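Side-chain contacts in MHC class I protein (Ginglymostoma cirratum, PDB 6LUP), which probably presents short peptides to T cells from the groove of its alpha1-alpha2 platform, as classical MHC class I molecules do: residues Gln30-Tyr35 with Pro55-Arg60; Phe21-Tyr26 with Gln63-Trp68; Gly25-Gln30 with Lys168-Gly173. All coordinates share one frame; numbering follows the deposited sequence.

Contact 1: residues Gln30-Tyr35 with Pro55-Arg60; sequences QQFVQY and PEYWER
Val33 and Trp58 mark the closest backbone approach of strand 30-35 to helix 55-60, their CA atoms 10.0 Å apart, with segment axes 11.9 Å apart at 47°. This is the alpha1 part of the class I peptide-binding platform, where a long helix lies over an antiparallel sheet. A classic beta bulge, in which Phe32 and Val33 both face Gly25, is consistent with these two consecutive side chains both touching the helix. Tyr57, with CG anti to its own N (chi1 178°), extends until its hydroxyl meets the edge of the Phe32 ring near the ring plane, OH to Phe32 CE2 3.8 Å; the two side chains cross at about a right angle. That hydroxyl is also hydrogen-bonded to Tyr169, and the bound peptide's backbone packs on Tyr57. Trp58 brings the outer end of its six-membered ring to the CG1 methyl of Val33, while its NE1 is held by Glu53 O. The aromatics are braced within their own segments: Tyr57 CD1 stands 3.6 Å above the Trp58 ring, and Val33 CG2 lies over one face of the Phe32 ring. Val33 CG1 lies 3.7 Å from Trp58 CZ3 and 3.8 Å from Trp58 CH2.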
loop_
_atom_site.group_PDB
_atom_site.type_symbol
_atom_site.label_atom_id
_atom_site.label_comp_id
_atom_site.label_asym_id
_atom_site.label_seq_id
_atom_site.Cartn_x
_atom_site.Cartn_y
_atom_site.Cartn_z
ATOM N N GLN A 30 2.198 4.887 -7.175
ATOM C CA GLN A 30 1.978 3.890 -8.217
ATOM C C GLN A 30 3.024 2.776 -8.172
ATOM O O GLN A 30 4.229 3.036 -8.286
ATOM C CB GLN A 30 1.952 4.572 -9.589
ATOM C CG GLN A 30 1.959 3.628 -10.781
ATOM C CD GLN A 30 1.863 4.375 -12.096
ATOM O OE1 GLN A 30 0.873 5.050 -12.367
ATOM N NE2 GLN A 30 2.891 4.253 -12.923
ATOM N N GLN A 31 2.561 1.537 -7.998
ATOM C CA GLN A 31 3.456 0.390 -8.057
ATOM C C GLN A 31 3.900 0.168 -9.495
ATOM O O GLN A 31 3.076 0.175 -10.408
ATOM C CB GLN A 31 2.785 -0.872 -7.524
ATOM C CG GLN A 31 3.790 -1.939 -7.122
ATOM C CD GLN A 31 3.203 -3.334 -7.078
ATOM O OE1 GLN A 31 2.076 -3.532 -6.639
ATOM N NE2 GLN A 31 3.981 -4.318 -7.521
ATOM N N PHE A 32 5.197 -0.028 -9.699
ATOM C CA PHE A 32 5.719 -0.181 -11.060
ATOM C C PHE A 32 6.532 -1.454 -11.285
ATOM O O PHE A 32 6.653 -1.915 -12.413
ATOM C CB PHE A 32 6.474 1.081 -11.514
ATOM C CG PHE A 32 7.855 1.227 -10.928
ATOM C CD1 PHE A 32 8.032 1.560 -9.589
ATOM C CD2 PHE A 32 8.984 1.072 -11.734
ATOM C CE1 PHE A 32 9.306 1.699 -9.052
ATOM C CE2 PHE A 32 10.262 1.220 -11.205
ATOM C CZ PHE A 32 10.423 1.532 -9.862
ATOM N N VAL A 33 7.081 -2.018 -10.212
ATOM C CA VAL A 33 7.825 -3.280 -10.295
ATOM C C VAL A 33 7.440 -4.243 -9.169
ATOM O O VAL A 33 6.877 -3.841 -8.143
ATOM C CB VAL A 33 9.368 -3.088 -10.340
ATOM C CG1 VAL A 33 9.804 -2.481 -11.668
ATOM C CG2 VAL A 33 9.876 -2.253 -9.166
ATOM N N GLN A 34 7.742 -5.519 -9.383
ATOM C CA GLN A 34 7.468 -6.569 -8.414
ATOM C C GLN A 34 8.513 -7.657 -8.578
ATOM O O GLN A 34 8.987 -7.917 -9.688
ATOM C CB GLN A 34 6.061 -7.146 -8.629
ATOM C CG GLN A 34 5.597 -8.160 -7.581
ATOM C CD GLN A 34 6.007 -9.603 -7.877
ATOM O OE1 GLN A 34 6.455 -9.934 -8.978
ATOM N NE2 GLN A 34 5.856 -10.469 -6.880
ATOM N N TYR A 35 8.865 -8.281 -7.461
ATOM C CA TYR A 35 9.693 -9.474 -7.445
ATOM C C TYR A 35 9.189 -10.414 -6.349
ATOM O O TYR A 35 8.764 -9.957 -5.282
ATOM C CB TYR A 35 11.144 -9.079 -7.182
ATOM C CG TYR A 35 12.115 -10.232 -7.086
ATOM C CD1 TYR A 35 12.237 -10.968 -5.910
ATOM C CD2 TYR A 35 12.937 -10.564 -8.158
ATOM C CE1 TYR A 35 13.131 -12.020 -5.814
ATOM C CE2 TYR A 35 13.839 -11.611 -8.070
ATOM C CZ TYR A 35 13.931 -12.335 -6.894
ATOM O OH TYR A 35 14.821 -13.376 -6.792
ATOM N N PRO A 55 16.561 -4.748 -21.866
ATOM C CA PRO A 55 17.015 -5.998 -21.251
ATOM C C PRO A 55 17.950 -5.805 -20.051
ATOM O O PRO A 55 17.776 -6.476 -19.032
ATOM C CB PRO A 55 17.749 -6.693 -22.400
ATOM C CG PRO A 55 17.016 -6.238 -23.611
ATOM C CD PRO A 55 16.618 -4.812 -23.337
ATOM N N GLU A 56 18.911 -4.891 -20.169
ATOM C CA GLU A 56 19.917 -4.679 -19.128
ATOM C C GLU A 56 19.315 -4.240 -17.799
ATOM O O GLU A 56 19.760 -4.674 -16.731
ATOM C CB GLU A 56 20.986 -3.687 -19.592
ATOM C CG GLU A 56 22.040 -4.338 -20.475
ATOM C CD GLU A 56 23.154 -3.389 -20.890
ATOM O OE1 GLU A 56 23.375 -2.374 -20.175
ATOM O OE2 GLU A 56 23.812 -3.670 -21.926
ATOM N N TYR A 57 18.296 -3.391 -17.873
ATOM C CA TYR A 57 17.589 -2.940 -16.691
ATOM C C TYR A 57 16.957 -4.104 -15.916
ATOM O O TYR A 57 17.124 -4.211 -14.699
ATOM C CB TYR A 57 16.520 -1.915 -17.069
ATOM C CG TYR A 57 15.706 -1.443 -15.891
ATOM C CD1 TYR A 57 14.591 -2.161 -15.455
ATOM C CD2 TYR A 57 16.050 -0.280 -15.209
ATOM C CE1 TYR A 57 13.841 -1.733 -14.371
ATOM C CE2 TYR A 57 15.309 0.158 -14.124
ATOM C CZ TYR A 57 14.206 -0.572 -13.707
ATOM O OH TYR A 57 13.465 -0.142 -12.632
ATOM N N TRP A 58 16.234 -4.965 -16.621
ATOM C CA TRP A 58 15.539 -6.075 -15.983
ATOM C C TRP A 58 16.497 -7.149 -15.508
ATOM O O TRP A 58 16.281 -7.758 -14.461
ATOM C CB TRP A 58 14.464 -6.636 -16.910
ATOM C CG TRP A 58 13.477 -5.579 -17.242
ATOM C CD1 TRP A 58 13.379 -4.881 -18.411
ATOM C CD2 TRP A 58 12.484 -5.043 -16.369
ATOM N NE1 TRP A 58 12.372 -3.956 -18.326
ATOM C CE2 TRP A 58 11.803 -4.034 -17.082
ATOM C CE3 TRP A 58 12.089 -5.327 -15.053
ATOM C CZ2 TRP A 58 10.744 -3.307 -16.524
ATOM C CZ3 TRP A 58 11.041 -4.601 -14.498
ATOM C CH2 TRP A 58 10.386 -3.600 -15.233
ATOM N N GLU A 59 17.568 -7.356 -16.266
ATOM C CA GLU A 59 18.614 -8.285 -15.882
ATOM C C GLU A 59 19.263 -7.854 -14.569
ATOM O O GLU A 59 19.396 -8.662 -13.648
ATOM C CB GLU A 59 19.644 -8.416 -17.002
ATOM C CG GLU A 59 19.145 -9.254 -18.170
ATOM C CD GLU A 59 19.750 -8.862 -19.506
ATOM O OE1 GLU A 59 19.165 -9.250 -20.543
ATOM O OE2 GLU A 59 20.795 -8.169 -19.534
ATOM N N ARG A 60 19.635 -6.580 -14.471
ATOM C CA ARG A 60 20.282 -6.072 -13.262
ATOM C C ARG A 60 19.342 -6.036 -12.059
ATOM O O ARG A 60 19.728 -6.427 -10.952
ATOM C CB ARG A 60 20.889 -4.690 -13.492
ATOM C CG ARG A 60 21.572 -4.120 -12.255
ATOM C CD ARG A 60 21.588 -2.605 -12.260
ATOM N NE ARG A 60 20.272 -2.036 -12.566
ATOM C CZ ARG A 60 19.961 -1.416 -13.708
ATOM N NH1 ARG A 60 20.869 -1.270 -14.674
ATOM N NH2 ARG A 60 18.737 -0.934 -13.877
#

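Contact 2: residues Phe21-Tyr26 with Gln63-Trp68; sequences FVAVGY and QTLRGW
Ala23 and Leu65 form the tight centre where strand 21-26 passes beneath helix 63-68, Ala23 CB lying 3.5 Å from Leu65 CD1. The segment axes come within 10.1 Å and run at 138°, and the small alanine lets the leucine methyl drop close to the sheet. The same methyl also meets the Phe21 ring obliquely, with Phe21 CZ 3.7 Å from Leu65 CD1, so a single branch of the leucine serves both strand residues. Its chi1 of -91° departs from a staggered value, consistent with a side chain swung over to fit this spot. Phe21 holds its CG anti to the backbone N (chi1 -179°), which carries the ring up from the sheet; the CE2 and CZ end does the touching, and Phe21 CE2 also lies 3.7 Å from Leu65 O. One helical turn on, the contact is looser: Phe21 CZ is 4.0 Å from Trp68 CB, and the indole beyond leads away to give its NE1 to the backbone of the bound peptide. On the far, solvent side of the helix lie Gln63 and Arg66; the extended Arg66 side chain gives its NE to Lys40 O. The side chains that touch are apolar, and an apolar peptide side chain packs on both Leu65 and Trp68. Around it, strand 3-12 supplies Phe9 and Trp11, the latter stacked on the Phe21 ring, while Tyr35 of strand 30-36 touches Leu65. Across the sheet, Val22 and Val24 turn from the helix to pack on another protein chain.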
loop_
_atom_site.group_PDB
_atom_site.type_symbol
_atom_site.label_atom_id
_atom_site.label_comp_id
_atom_site.label_asym_id
_atom_site.label_seq_id
_atom_site.Cartn_x
_atom_site.Cartn_y
_atom_site.Cartn_z
ATOM N N PHE A 21 9.646 -14.469 -0.063
ATOM C CA PHE A 21 10.147 -13.132 -0.311
ATOM C C PHE A 21 9.291 -12.454 -1.367
ATOM O O PHE A 21 9.016 -13.024 -2.421
ATOM C CB PHE A 21 11.606 -13.183 -0.764
ATOM C CG PHE A 21 12.215 -11.830 -1.032
ATOM C CD1 PHE A 21 12.016 -10.768 -0.149
ATOM C CD2 PHE A 21 13.009 -11.625 -2.157
ATOM C CE1 PHE A 21 12.583 -9.527 -0.394
ATOM C CE2 PHE A 21 13.584 -10.390 -2.404
ATOM C CZ PHE A 21 13.372 -9.339 -1.522
ATOM N N VAL A 22 8.864 -11.235 -1.061
ATOM C CA VAL A 22 8.149 -10.395 -2.013
ATOM C C VAL A 22 8.577 -8.940 -1.840
ATOM O O VAL A 22 8.560 -8.396 -0.733
ATOM C CB VAL A 22 6.613 -10.563 -1.917
ATOM C CG1 VAL A 22 6.149 -10.531 -0.470
ATOM C CG2 VAL A 22 5.893 -9.504 -2.742
ATOM N N ALA A 23 8.986 -8.333 -2.949
ATOM C CA ALA A 23 9.355 -6.929 -2.975
ATOM C C ALA A 23 8.531 -6.182 -4.009
ATOM O O ALA A 23 8.169 -6.732 -5.054
ATOM C CB ALA A 23 10.835 -6.777 -3.268
ATOM N N VAL A 24 8.229 -4.927 -3.707
ATOM C CA VAL A 24 7.482 -4.068 -4.619
ATOM C C VAL A 24 8.154 -2.709 -4.723
ATOM O O VAL A 24 8.739 -2.231 -3.752
ATOM C CB VAL A 24 6.014 -3.884 -4.171
ATOM C CG1 VAL A 24 5.225 -5.161 -4.400
ATOM C CG2 VAL A 24 5.935 -3.449 -2.712
ATOM N N GLY A 25 8.069 -2.098 -5.901
ATOM C CA GLY A 25 8.601 -0.757 -6.119
ATOM C C GLY A 25 7.523 0.244 -6.481
ATOM O O GLY A 25 6.606 -0.069 -7.248
ATOM N N TYR A 26 7.647 1.452 -5.933
ATOM C CA TYR A 26 6.684 2.528 -6.157
ATOM C C TYR A 26 7.347 3.806 -6.628
ATOM O O TYR A 26 8.350 4.234 -6.064
ATOM C CB TYR A 26 5.936 2.863 -4.867
ATOM C CG TYR A 26 4.879 1.873 -4.460
ATOM C CD1 TYR A 26 5.204 0.757 -3.696
ATOM C CD2 TYR A 26 3.544 2.069 -4.809
ATOM C CE1 TYR A 26 4.230 -0.153 -3.308
ATOM C CE2 TYR A 26 2.563 1.170 -4.428
ATOM C CZ TYR A 26 2.912 0.058 -3.679
ATOM O OH TYR A 26 1.942 -0.843 -3.294
ATOM N N GLN A 63 18.927 -9.493 -10.657
ATOM C CA GLN A 63 20.126 -9.901 -9.925
ATOM C C GLN A 63 20.214 -9.276 -8.528
ATOM O O GLN A 63 20.572 -9.952 -7.558
ATOM C CB GLN A 63 21.383 -9.573 -10.737
ATOM C CG GLN A 63 22.689 -9.931 -10.046
ATOM C CD GLN A 63 22.862 -11.428 -9.839
ATOM O OE1 GLN A 63 22.800 -12.209 -10.786
ATOM N NE2 GLN A 63 23.091 -11.831 -8.596
ATOM N N THR A 64 19.887 -7.989 -8.437
ATOM C CA THR A 64 19.891 -7.264 -7.173
ATOM C C THR A 64 18.963 -7.956 -6.171
ATOM O O THR A 64 19.344 -8.231 -5.023
ATOM C CB THR A 64 19.437 -5.803 -7.384
ATOM O OG1 THR A 64 20.349 -5.137 -8.264
ATOM C CG2 THR A 64 19.357 -5.046 -6.067
ATOM N N LEU A 65 17.747 -8.245 -6.622
ATOM C CA LEU A 65 16.737 -8.844 -5.767
ATOM C C LEU A 65 17.081 -10.289 -5.425
ATOM O O LEU A 65 16.730 -10.780 -4.350
ATOM C CB LEU A 65 15.350 -8.724 -6.402
ATOM C CG LEU A 65 14.516 -7.477 -6.063
ATOM C CD1 LEU A 65 14.025 -7.515 -4.625
ATOM C CD2 LEU A 65 15.277 -6.183 -6.313
ATOM N N ARG A 66 17.797 -10.954 -6.330
ATOM C CA ARG A 66 18.297 -12.294 -6.056
ATOM C C ARG A 66 19.299 -12.308 -4.913
ATOM O O ARG A 66 19.389 -13.293 -4.191
ATOM C CB ARG A 66 18.888 -12.931 -7.309
ATOM C CG ARG A 66 17.826 -13.579 -8.176
ATOM C CD ARG A 66 18.339 -13.839 -9.574
ATOM N NE ARG A 66 17.288 -14.375 -10.428
ATOM C CZ ARG A 66 17.508 -15.062 -11.542
ATOM N NH1 ARG A 66 18.751 -15.315 -11.939
ATOM N NH2 ARG A 66 16.483 -15.509 -12.255
ATOM N N GLY A 67 20.042 -11.215 -4.751
ATOM C CA GLY A 67 20.947 -11.055 -3.617
ATOM C C GLY A 67 20.185 -10.809 -2.326
ATOM O O GLY A 67 20.567 -11.308 -1.262
ATOM N N TRP A 68 19.100 -10.040 -2.420
ATOM C CA TRP A 68 18.272 -9.725 -1.256
ATOM C C TRP A 68 17.504 -10.942 -0.741
ATOM O O TRP A 68 17.248 -11.051 0.456
ATOM C CB TRP A 68 17.278 -8.601 -1.574
ATOM C CG TRP A 68 17.860 -7.211 -1.594
ATOM C CD1 TRP A 68 18.015 -6.404 -2.686
ATOM C CD2 TRP A 68 18.341 -6.456 -0.471
ATOM N NE1 TRP A 68 18.571 -5.199 -2.317
ATOM C CE2 TRP A 68 18.781 -5.204 -0.964
ATOM C CE3 TRP A 68 18.452 -6.717 0.898
ATOM C CZ2 TRP A 68 19.315 -4.216 -0.137
ATOM C CZ3 TRP A 68 18.990 -5.736 1.724
ATOM C CH2 TRP A 68 19.414 -4.499 1.201
#

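Contact 3: residues Gly25-Gln30 with Lys168-Gly173; sequences GYVDDQ and KYLKNG
The Tyr169 ring receives Val27 obliquely, one methyl coming in beside its CB end, with Val27 CG2 3.9 Å from Tyr169 CD2 and 4.0 Å from Tyr169 CB. Elsewhere round this ring Phe32 meets it with the planes at about 55°, and Leu5 of strand 3-12 adds to the packing. The Tyr26 ring has Asp29 O and Gln30 N at its edge, in its plane. Val27 divides its methyls between two helix residues: CG2 goes to the tyrosine, whereas CG1, anti to the backbone N (chi1 177°), lies 4.4 Å from Leu170 CD2. This second touch is looser. The same Leu170 methyl, CD2, also lies 4.2 Å from Asp28 OD2, the two side chains crossing at about a right angle.

The aspartate is held from elsewhere: OD1 takes the backbone N of Ser4 and OD2 pairs with His3 ND1, which ties the turn to the start of strand 3-12 and would probably favour a charged carboxylate. Val27 to Gln30 make a type II' turn closed by two backbone bonds, Gln30 N to Val27 O at 2.9 Å and Val27 N to Gln30 O at 3.0 Å, which places Val27 at the start of the turn that ends the hairpin. On the helix, Gly173 N bonds to Tyr169 O as the helical conformation ends. Besides its bond to Tyr57, the Tyr169 hydroxyl is hydrogen-bonded to the backbone of the bound peptide. Here a hairpin of the platform floor meets the end of the alpha2 helix, and tyrosines from both helices at the peptide backbone are consistent with the A pocket of class I molecules, where the peptide N terminus is bound.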
loop_
_atom_site.group_PDB
_atom_site.type_symbol
_atom_site.label_atom_id
_atom_site.label_comp_id
_atom_site.label_asym_id
_atom_site.label_seq_id
_atom_site.Cartn_x
_atom_site.Cartn_y
_atom_site.Cartn_z
ATOM N N GLY A 25 8.069 -2.098 -5.901
ATOM C CA GLY A 25 8.601 -0.757 -6.119
ATOM C C GLY A 25 7.523 0.244 -6.481
ATOM O O GLY A 25 6.606 -0.069 -7.248
ATOM N N TYR A 26 7.647 1.452 -5.933
ATOM C CA TYR A 26 6.684 2.528 -6.157
ATOM C C TYR A 26 7.347 3.806 -6.628
ATOM O O TYR A 26 8.350 4.234 -6.064
ATOM C CB TYR A 26 5.936 2.863 -4.867
ATOM C CG TYR A 26 4.879 1.873 -4.460
ATOM C CD1 TYR A 26 5.204 0.757 -3.696
ATOM C CD2 TYR A 26 3.544 2.069 -4.809
ATOM C CE1 TYR A 26 4.230 -0.153 -3.308
ATOM C CE2 TYR A 26 2.563 1.170 -4.428
ATOM C CZ TYR A 26 2.912 0.058 -3.679
ATOM O OH TYR A 26 1.942 -0.843 -3.294
ATOM N N VAL A 27 6.774 4.413 -7.661
ATOM C CA VAL A 27 6.996 5.821 -7.947
ATOM C C VAL A 27 5.759 6.544 -7.422
ATOM O O VAL A 27 4.639 6.265 -7.859
ATOM C CB VAL A 27 7.173 6.090 -9.451
ATOM C CG1 VAL A 27 7.316 7.581 -9.699
ATOM C CG2 VAL A 27 8.384 5.337 -9.993
ATOM N N ASP A 28 5.955 7.455 -6.472
ATOM C CA ASP A 28 4.839 8.092 -5.771
ATOM C C ASP A 28 3.915 7.005 -5.216
ATOM O O ASP A 28 4.376 6.118 -4.494
ATOM C CB ASP A 28 4.083 9.070 -6.687
ATOM C CG ASP A 28 4.945 10.251 -7.128
ATOM O OD1 ASP A 28 5.691 10.797 -6.283
ATOM O OD2 ASP A 28 4.872 10.639 -8.315
ATOM N N ASP A 29 2.632 7.051 -5.567
ATOM C CA ASP A 29 1.672 6.050 -5.100
ATOM C C ASP A 29 1.471 4.888 -6.068
ATOM O O ASP A 29 0.653 4.005 -5.817
ATOM C CB ASP A 29 0.314 6.697 -4.830
ATOM C CG ASP A 29 0.231 7.349 -3.472
ATOM O OD1 ASP A 29 1.229 7.344 -2.718
ATOM O OD2 ASP A 29 -0.855 7.872 -3.162
ATOM N N GLN A 30 2.198 4.887 -7.175
ATOM C CA GLN A 30 1.978 3.890 -8.217
ATOM C C GLN A 30 3.024 2.776 -8.172
ATOM O O GLN A 30 4.229 3.036 -8.286
ATOM C CB GLN A 30 1.952 4.572 -9.589
ATOM C CG GLN A 30 1.959 3.628 -10.781
ATOM C CD GLN A 30 1.863 4.375 -12.096
ATOM O OE1 GLN A 30 0.873 5.050 -12.367
ATOM N NE2 GLN A 30 2.891 4.253 -12.923
ATOM N N LYS A 168 14.307 9.969 -14.040
ATOM C CA LYS A 168 14.134 9.276 -15.305
ATOM C C LYS A 168 12.728 8.697 -15.384
ATOM O O LYS A 168 12.054 8.824 -16.405
ATOM C CB LYS A 168 15.177 8.169 -15.458
ATOM C CG LYS A 168 15.153 7.479 -16.812
ATOM C CD LYS A 168 15.902 6.160 -16.778
ATOM C CE LYS A 168 16.011 5.572 -18.172
ATOM N NZ LYS A 168 16.674 4.244 -18.144
ATOM N N TYR A 169 12.292 8.070 -14.294
ATOM C CA TYR A 169 10.951 7.499 -14.210
ATOM C C TYR A 169 9.867 8.550 -14.422
ATOM O O TYR A 169 8.903 8.312 -15.147
ATOM C CB TYR A 169 10.738 6.793 -12.868
ATOM C CG TYR A 169 11.617 5.578 -12.636
ATOM C CD1 TYR A 169 12.038 4.775 -13.697
ATOM C CD2 TYR A 169 11.996 5.214 -11.345
ATOM C CE1 TYR A 169 12.832 3.661 -13.480
ATOM C CE2 TYR A 169 12.786 4.099 -11.115
ATOM C CZ TYR A 169 13.201 3.326 -12.181
ATOM O OH TYR A 169 13.984 2.219 -11.951
ATOM N N LEU A 170 10.039 9.712 -13.797
ATOM C CA LEU A 170 9.094 10.822 -13.946
ATOM C C LEU A 170 8.977 11.321 -15.386
ATOM O O LEU A 170 7.902 11.729 -15.816
ATOM C CB LEU A 170 9.448 11.976 -13.004
ATOM C CG LEU A 170 9.209 11.727 -11.509
ATOM C CD1 LEU A 170 9.940 12.762 -10.673
ATOM C CD2 LEU A 170 7.729 11.709 -11.160
ATOM N N LYS A 171 10.079 11.283 -16.132
ATOM C CA LYS A 171 10.040 11.605 -17.553
ATOM C C LYS A 171 9.352 10.492 -18.350
ATOM O O LYS A 171 8.406 10.753 -19.092
ATOM C CB LYS A 171 11.452 11.883 -18.082
ATOM C CG LYS A 171 11.564 11.974 -19.598
ATOM C CD LYS A 171 12.977 11.623 -20.053
ATOM C CE LYS A 171 13.005 11.122 -21.492
ATOM N NZ LYS A 171 14.280 10.409 -21.802
ATOM N N ASN A 172 9.814 9.254 -18.182
ATOM C CA ASN A 172 9.299 8.115 -18.953
ATOM C C ASN A 172 7.872 7.687 -18.613
ATOM O O ASN A 172 7.179 7.119 -19.455
ATOM C CB ASN A 172 10.243 6.915 -18.845
ATOM C CG ASN A 172 11.515 7.089 -19.660
ATOM O OD1 ASN A 172 12.554 6.519 -19.329
ATOM N ND2 ASN A 172 11.439 7.872 -20.733
ATOM N N GLY A 173 7.447 7.937 -17.378
ATOM C CA GLY A 173 6.091 7.610 -16.945
ATOM C C GLY A 173 5.248 8.855 -16.759
ATOM O O GLY A 173 4.207 8.814 -16.113
#

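All three contacts join the floor of the peptide groove to its walls. Contacts 1 and 2 use successive parts of helix 55-82, their centres 9 Å apart, and their neighbouring strands are bonded directly, as by Phe32 N to Gly25 O at 2.8 Å. Contact 3 comes from the opposite wall, helix 148-172; its centre lies about 12 Å from that of contact 1 and 17 Å from that of contact 2. The walls meet where Tyr57 OH of contact 1 stands 2.5 Å from Tyr169 OH of contact 3, a probable hydrogen bond at the peptide backbone. Contact 2 reaches the same peptide through Leu65 and Trp68.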